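Local coordinates for cell wall binding protein cwp8 (Peptoclostridium difficile, PDB 5J6Q) that probably anchors itself in the bacterial cell wall through three CWB2 modules, as a protein associated with the S-layer, at residues I322-Q334 with A430-I444. Residues are numbered along the deposited sequence; the frame is centred on the assembly and turned at random.
Sequences IVDGLASAPLASQ and AMSISARAAQFGAPI
Leu326, near the end of helix 322-327, and Pro330, in the first turn of helix 329-334, bury more surface against segment 430-444 than any other residues of 322-334, and the backbone of Pro330 lies against that of Ala438. Leu326 holds CG between its own backbone N and carbonyl carbon (chi1 72°), which spreads both methyls over Ala430: CD2 lies 3.6 Å from Ala430 CB, while CD1 also meets CG2 of Ile444, whose side chain crosses that of leucine at about a right angle. Leu326 CB also touches SD of Met431; bends at chi2 and chi3 fold this chain back so that its CE reaches Ile322 CG2 at 3.6 Å. The carbonyl of Leu326 is gripped twice. Ser434 OG donates to Leu326 O over 3.0 Å, at a C=O...donor angle of 107° and from above the carbonyl plane, whereas Ala329 N approaches from the opposite face.

At Pro330 the backbones are in direct, tight contact, with its CA 3.4 Å from Ala438 CA, a spacing consistent with the small side chain of Ala438. The axes of helices 329-334 and 434-438 are 8.2 Å apart and cross at -43°. Pro330 CG packs 3.2 Å from Ala442 O, and Ala438 CB sits against Ala329 O and Ser333 OG. Three waters bridge the segments: Ala327 O to Ile444 N, Pro330 O to Ala438 O, and Gln334 NE2 to Gly441 O; the OE1 of Gln334 bonds instead to Lys413 N.

The contact joins two CWB2 modules, and helix 531-542, in the third, touches Met431, Ser434 and Ala438. Around Ala329, Pro330 and Ala438, small side chains are consistent with the close helix approach, while Ser434 OG adds a second bond to Leu326 O and waters link backbone polar groups and one side-chain amide across a largely buried interface.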
ATOM      1  N   ILE A 322     -11.746 -28.726  12.828  1.00 54.09           N
ATOM      2  CA  ILE A 322     -12.806 -27.791  12.488  1.00 53.71           C
ATOM      3  C   ILE A 322     -13.974 -27.922  13.427  1.00 55.82           C
ATOM      4  O   ILE A 322     -14.473 -26.886  13.916  1.00 53.91           O
ATOM      5  CB  ILE A 322     -13.229 -28.016  11.021  1.00 48.88           C
ATOM      6  CG1 ILE A 322     -12.007 -27.839  10.160  1.00 50.79           C
ATOM      7  CG2 ILE A 322     -14.321 -27.073  10.616  1.00 49.27           C
ATOM      8  CD1 ILE A 322     -11.386 -26.408  10.360  1.00 51.21           C
ATOM      9  N   VAL A 323     -14.424 -29.168  13.721  1.00 54.02           N
ATOM     10  CA  VAL A 323     -15.622 -29.206  14.594  1.00 58.78           C
ATOM     11  C   VAL A 323     -15.347 -28.734  16.032  1.00 58.08           C
ATOM     12  O   VAL A 323     -16.182 -28.013  16.590  1.00 56.56           O
ATOM     13  CB  VAL A 323     -16.267 -30.615  14.584  1.00 60.60           C
ATOM     14  CG1 VAL A 323     -17.254 -30.775  15.732  1.00 58.54           C
ATOM     15  CG2 VAL A 323     -16.978 -30.858  13.253  1.00 56.77           C
ATOM     16  N   ASP A 324     -14.218 -29.121  16.625  1.00 57.32           N
ATOM     17  CA  ASP A 324     -13.938 -28.698  17.986  1.00 59.92           C
ATOM     18  C   ASP A 324     -13.785 -27.200  17.981  1.00 56.00           C
ATOM     19  O   ASP A 324     -14.232 -26.512  18.907  1.00 53.77           O
ATOM     20  CB  ASP A 324     -12.634 -29.341  18.499  1.00 62.58           C
ATOM     21  CG  ASP A 324     -12.560 -30.847  18.339  1.00 69.42           C
ATOM     22  OD1 ASP A 324     -13.622 -31.485  18.254  1.00 70.71           O
ATOM     23  OD2 ASP A 324     -11.418 -31.388  18.301  1.00 72.92           O
ATOM     24  N   GLY A 325     -13.127 -26.681  16.937  1.00 50.51           N
ATOM     25  CA  GLY A 325     -12.941 -25.255  16.835  1.00 54.77           C
ATOM     26  C   GLY A 325     -14.219 -24.446  16.688  1.00 60.13           C
ATOM     27  O   GLY A 325     -14.415 -23.485  17.416  1.00 61.22           O
ATOM     28  N   LEU A 326     -15.106 -24.804  15.744  1.00 62.80           N
ATOM     29  CA  LEU A 326     -16.309 -23.979  15.542  1.00 59.15           C
ATOM     30  C   LEU A 326     -17.159 -24.057  16.785  1.00 54.17           C
ATOM     31  O   LEU A 326     -17.719 -23.043  17.209  1.00 47.11           O
ATOM     32  CB  LEU A 326     -17.083 -24.404  14.255  1.00 59.03           C
ATOM     33  CG  LEU A 326     -17.838 -25.741  14.291  1.00 63.01           C
ATOM     34  CD1 LEU A 326     -19.216 -25.551  14.904  1.00 59.33           C
ATOM     35  CD2 LEU A 326     -18.048 -26.242  12.858  1.00 64.86           C
ATOM     36  N   ALA A 327     -17.235 -25.294  17.408  1.00 55.33           N
ATOM     37  CA  ALA A 327     -17.975 -25.454  18.689  1.00 54.62           C
ATOM     38  C   ALA A 327     -17.282 -24.624  19.804  1.00 54.49           C
ATOM     39  O   ALA A 327     -17.946 -24.208  20.758  1.00 55.23           O
ATOM     40  CB  ALA A 327     -18.007 -26.926  19.082  1.00 54.09           C
ATOM     41  N   SER A 328     -15.950 -24.347  19.686  1.00 52.41           N
ATOM     42  CA  SER A 328     -15.275 -23.555  20.731  1.00 52.19           C
ATOM     43  C   SER A 328     -15.547 -22.049  20.731  1.00 51.45           C
ATOM     44  O   SER A 328     -14.973 -21.354  21.591  1.00 49.44           O
ATOM     45  CB  SER A 328     -13.778 -23.747  20.625  1.00 49.43           C
ATOM     46  OG  SER A 328     -13.500 -25.116  20.859  1.00 53.37           O
ATOM     47  N   ALA A 329     -16.412 -21.542  19.828  1.00 47.45           N
ATOM     48  CA  ALA A 329     -16.587 -20.093  19.734  1.00 48.64           C
ATOM     49  C   ALA A 329     -17.257 -19.480  20.948  1.00 46.17           C
ATOM     50  O   ALA A 329     -16.739 -18.441  21.368  1.00 42.84           O
ATOM     51  CB  ALA A 329     -17.394 -19.730  18.470  1.00 45.55           C
ATOM     52  N   PRO A 330     -18.422 -20.011  21.469  1.00 45.25           N
ATOM     53  CA  PRO A 330     -19.008 -19.360  22.663  1.00 45.93           C
ATOM     54  C   PRO A 330     -18.051 -19.506  23.846  1.00 45.26           C
ATOM     55  O   PRO A 330     -18.135 -18.717  24.734  1.00 49.31           O
ATOM     56  CB  PRO A 330     -20.356 -20.070  22.816  1.00 47.08           C
ATOM     57  CG  PRO A 330     -20.184 -21.334  22.061  1.00 48.42           C
ATOM     58  CD  PRO A 330     -19.380 -20.983  20.898  1.00 43.31           C
ATOM     59  N   LEU A 331     -17.148 -20.506  23.825  1.00 40.76           N
ATOM     60  CA  LEU A 331     -16.213 -20.743  24.878  1.00 49.33           C
ATOM     61  C   LEU A 331     -15.117 -19.684  24.840  1.00 51.97           C
ATOM     62  O   LEU A 331     -14.844 -19.087  25.906  1.00 48.58           O
ATOM     63  CB  LEU A 331     -15.555 -22.156  24.804  1.00 47.79           C
ATOM     64  CG  LEU A 331     -14.589 -22.345  25.976  1.00 50.31           C
ATOM     65  CD1 LEU A 331     -15.360 -21.966  27.297  1.00 47.24           C
ATOM     66  CD2 LEU A 331     -14.056 -23.683  26.070  1.00 40.18           C
ATOM     67  N   ALA A 332     -14.483 -19.443  23.617  1.00 47.70           N
ATOM     68  CA  ALA A 332     -13.486 -18.376  23.514  1.00 47.26           C
ATOM     69  C   ALA A 332     -14.142 -17.025  23.829  1.00 46.34           C
ATOM     70  O   ALA A 332     -13.475 -16.148  24.386  1.00 47.35           O
ATOM     71  CB  ALA A 332     -12.863 -18.303  22.123  1.00 46.42           C
ATOM     72  N   SER A 333     -15.393 -16.835  23.477  1.00 45.60           N
ATOM     73  CA  SER A 333     -16.006 -15.530  23.742  1.00 51.08           C
ATOM     74  C   SER A 333     -16.276 -15.381  25.226  1.00 59.19           C
ATOM     75  O   SER A 333     -16.128 -14.282  25.775  1.00 63.78           O
ATOM     76  CB  SER A 333     -17.340 -15.399  23.006  1.00 51.55           C
ATOM     77  OG  SER A 333     -17.198 -14.856  21.702  1.00 58.00           O
ATOM     78  N   GLN A 334     -16.686 -16.491  25.879  1.00 63.05           N
ATOM     79  CA  GLN A 334     -17.052 -16.429  27.303  1.00 65.27           C
ATOM     80  C   GLN A 334     -15.881 -16.253  28.217  1.00 61.93           C
ATOM     81  O   GLN A 334     -15.962 -15.398  29.100  1.00 59.82           O
ATOM     82  CB  GLN A 334     -17.821 -17.674  27.754  1.00 60.06           C
ATOM     83  CG  GLN A 334     -18.712 -17.340  28.932  1.00 58.59           C
ATOM     84  CD  GLN A 334     -19.889 -18.262  29.021  1.00 58.09           C
ATOM     85  OE1 GLN A 334     -19.780 -19.356  29.556  1.00 63.37           O
ATOM     86  NE2 GLN A 334     -20.999 -17.874  28.428  1.00 55.80           N
ATOM     87  N   ALA A 430     -22.333 -25.537   9.806  1.00 44.07           N
ATOM     88  CA  ALA A 430     -22.233 -25.162  11.202  1.00 41.35           C
ATOM     89  C   ALA A 430     -21.483 -23.895  11.432  1.00 45.38           C
ATOM     90  O   ALA A 430     -21.994 -23.059  12.167  1.00 50.14           O
ATOM     91  CB  ALA A 430     -21.587 -26.290  11.973  1.00 44.71           C
ATOM     92  N   MET A 431     -20.274 -23.729  10.825  1.00 43.93           N
ATOM     93  CA  MET A 431     -19.431 -22.554  10.925  1.00 34.45           C
ATOM     94  C   MET A 431     -20.182 -21.244  10.740  1.00 32.61           C
ATOM     95  O   MET A 431     -19.764 -20.236  11.232  1.00 28.29           O
ATOM     96  CB  MET A 431     -18.442 -22.620   9.809  1.00 36.67           C
ATOM     97  CG  MET A 431     -17.419 -21.658   9.958  1.00 37.08           C
ATOM     98  SD  MET A 431     -16.330 -22.183  11.330  1.00 44.06           S
ATOM     99  CE  MET A 431     -15.871 -23.804  10.727  1.00 46.86           C
ATOM    100  N   SER A 432     -21.241 -21.279  10.002  1.00 27.85           N
ATOM    101  CA  SER A 432     -22.078 -20.138   9.745  1.00 31.65           C
ATOM    102  C   SER A 432     -22.815 -19.585  11.020  1.00 32.99           C
ATOM    103  O   SER A 432     -23.179 -18.385  11.096  1.00 30.74           O
ATOM    104  CB  SER A 432     -23.061 -20.578   8.662  1.00 37.30           C
ATOM    105  OG  SER A 432     -22.533 -20.395   7.355  1.00 34.81           O
ATOM    106  N   ILE A 433     -22.995 -20.444  12.031  1.00 34.66           N
ATOM    107  CA  ILE A 433     -23.696 -20.059  13.272  1.00 30.20           C
ATOM    108  C   ILE A 433     -22.719 -19.849  14.418  1.00 31.25           C
ATOM    109  O   ILE A 433     -23.157 -19.453  15.477  1.00 39.18           O
ATOM    110  CB  ILE A 433     -24.746 -21.215  13.513  1.00 37.94           C
ATOM    111  CG1 ILE A 433     -25.910 -20.722  14.384  1.00 44.39           C
ATOM    112  CG2 ILE A 433     -24.061 -22.421  14.193  1.00 35.51           C
ATOM    113  CD1 ILE A 433     -26.579 -19.405  13.920  1.00 44.66           C
ATOM    114  N   SER A 434     -21.368 -20.085  14.247  1.00 34.69           N
ATOM    115  CA  SER A 434     -20.432 -19.831  15.344  1.00 34.06           C
ATOM    116  C   SER A 434     -20.479 -18.396  15.892  1.00 36.87           C
ATOM    117  O   SER A 434     -20.525 -18.283  17.095  1.00 37.27           O
ATOM    118  CB  SER A 434     -18.998 -20.164  14.909  1.00 36.38           C
ATOM    119  OG  SER A 434     -18.902 -21.586  14.814  1.00 36.90           O
ATOM    120  N   ALA A 435     -20.482 -17.334  15.059  1.00 34.34           N
ATOM    121  CA  ALA A 435     -20.459 -15.988  15.636  1.00 41.84           C
ATOM    122  C   ALA A 435     -21.723 -15.778  16.492  1.00 36.26           C
ATOM    123  O   ALA A 435     -21.616 -15.319  17.579  1.00 34.46           O
ATOM    124  CB  ALA A 435     -20.425 -14.933  14.526  1.00 34.67           C
ATOM    125  N   ARG A 436     -22.901 -16.122  15.940  1.00 37.60           N
ATOM    126  CA  ARG A 436     -24.176 -15.901  16.615  1.00 41.50           C
ATOM    127  C   ARG A 436     -24.179 -16.630  17.926  1.00 42.29           C
ATOM    128  O   ARG A 436     -24.586 -16.013  18.932  1.00 40.89           O
ATOM    129  CB  ARG A 436     -25.312 -16.356  15.697  1.00 42.86           C
ATOM    130  CG  ARG A 436     -26.611 -16.541  16.408  1.00 42.89           C
ATOM    131  CD  ARG A 436     -27.098 -15.132  16.792  1.00 44.96           C
ATOM    132  NE  ARG A 436     -28.359 -15.180  17.499  1.00 50.07           N
ATOM    133  CZ  ARG A 436     -29.199 -14.142  17.587  1.00 62.05           C
ATOM    134  NH1 ARG A 436     -30.335 -14.270  18.259  1.00 52.82           N
ATOM    135  NH2 ARG A 436     -28.906 -12.970  17.002  1.00 45.35           N
ATOM    136  N   ALA A 437     -23.688 -17.901  17.944  1.00 36.10           N
ATOM    137  CA  ALA A 437     -23.661 -18.641  19.179  1.00 39.88           C
ATOM    138  C   ALA A 437     -22.673 -18.033  20.152  1.00 43.66           C
ATOM    139  O   ALA A 437     -23.031 -17.886  21.339  1.00 41.85           O
ATOM    140  CB  ALA A 437     -23.297 -20.070  18.950  1.00 35.38           C
ATOM    141  N   ALA A 438     -21.444 -17.666  19.674  1.00 39.93           N
ATOM    142  CA  ALA A 438     -20.454 -17.061  20.538  1.00 39.38           C
ATOM    143  C   ALA A 438     -21.055 -15.782  21.116  1.00 40.32           C
ATOM    144  O   ALA A 438     -20.758 -15.428  22.236  1.00 43.89           O
ATOM    145  CB  ALA A 438     -19.185 -16.693  19.784  1.00 38.55           C
ATOM    146  N   GLN A 439     -21.850 -15.105  20.335  1.00 42.97           N
ATOM    147  CA  GLN A 439     -22.424 -13.823  20.740  1.00 51.13           C
ATOM    148  C   GLN A 439     -23.543 -13.995  21.843  1.00 57.39           C
ATOM    149  O   GLN A 439     -23.990 -12.996  22.392  1.00 61.04           O
ATOM    150  CB  GLN A 439     -23.039 -13.152  19.519  1.00 50.71           C
ATOM    151  CG  GLN A 439     -23.506 -11.743  19.839  1.00 55.32           C
ATOM    152  CD  GLN A 439     -24.323 -11.103  18.770  1.00 54.86           C
ATOM    153  OE1 GLN A 439     -25.253 -10.309  19.045  1.00 58.00           O
ATOM    154  NE2 GLN A 439     -24.022 -11.371  17.536  1.00 52.10           N
ATOM    155  N   PHE A 440     -23.961 -15.236  22.155  1.00 60.42           N
ATOM    156  CA  PHE A 440     -25.060 -15.409  23.091  1.00 63.19           C
ATOM    157  C   PHE A 440     -24.824 -16.526  24.069  1.00 59.93           C
ATOM    158  O   PHE A 440     -25.790 -16.926  24.682  1.00 62.17           O
ATOM    159  CB  PHE A 440     -26.396 -15.683  22.335  1.00 60.33           C
ATOM    160  CG  PHE A 440     -27.002 -14.465  21.684  1.00 66.67           C
ATOM    161  CD1 PHE A 440     -26.631 -14.085  20.416  1.00 70.95           C
ATOM    162  CD2 PHE A 440     -27.918 -13.681  22.359  1.00 80.43           C
ATOM    163  CE1 PHE A 440     -27.158 -12.951  19.835  1.00 71.51           C
ATOM    164  CE2 PHE A 440     -28.446 -12.542  21.769  1.00 87.43           C
ATOM    165  CZ  PHE A 440     -28.058 -12.187  20.508  1.00 79.69           C
ATOM    166  N   GLY A 441     -23.601 -17.045  24.236  1.00 55.27           N
ATOM    167  CA  GLY A 441     -23.410 -18.115  25.203  1.00 56.28           C
ATOM    168  C   GLY A 441     -24.118 -19.409  24.814  1.00 58.08           C
ATOM    169  O   GLY A 441     -24.183 -20.353  25.604  1.00 57.32           O
ATOM    170  N   ALA A 442     -24.629 -19.463  23.578  1.00 56.69           N
ATOM    171  CA  ALA A 442     -25.310 -20.644  23.062  1.00 53.85           C
ATOM    172  C   ALA A 442     -24.362 -21.770  22.707  1.00 54.79           C
ATOM    173  O   ALA A 442     -23.400 -21.578  21.954  1.00 56.26           O
ATOM    174  CB  ALA A 442     -26.123 -20.274  21.845  1.00 54.02           C
ATOM    175  N   PRO A 443     -24.546 -22.964  23.294  1.00 53.53           N
ATOM    176  CA  PRO A 443     -23.662 -24.062  22.942  1.00 50.03           C
ATOM    177  C   PRO A 443     -23.980 -24.564  21.542  1.00 49.49           C
ATOM    178  O   PRO A 443     -25.070 -24.336  20.984  1.00 46.21           O
ATOM    179  CB  PRO A 443     -23.943 -25.111  24.035  1.00 51.22           C
ATOM    180  CG  PRO A 443     -25.272 -24.720  24.605  1.00 53.44           C
ATOM    181  CD  PRO A 443     -25.311 -23.251  24.518  1.00 53.84           C
ATOM    182  N   ILE A 444     -23.031 -25.305  20.992  1.00 49.19           N
ATOM    183  CA  ILE A 444     -23.207 -25.851  19.693  1.00 50.18           C
ATOM    184  C   ILE A 444     -23.038 -27.304  19.944  1.00 50.85           C
ATOM    185  O   ILE A 444     -21.925 -27.751  20.207  1.00 48.37           O
ATOM    186  CB  ILE A 444     -22.127 -25.326  18.698  1.00 49.96           C
ATOM    187  CG1 ILE A 444     -22.411 -23.852  18.300  1.00 43.99           C
ATOM    188  CG2 ILE A 444     -22.101 -26.218  17.486  1.00 40.54           C
ATOM    189  CD1 ILE A 444     -21.175 -23.224  17.583  1.00 40.03           C
TER
HETATM  190  O   HOH W   1     -20.342 -24.807  21.816  1.00 53.51           O
HETATM  191  O   HOH W   2     -20.277 -16.911  24.621  1.00 63.41           O
HETATM  192  O   HOH W   3     -23.731 -19.360  28.415  1.00 57.15           O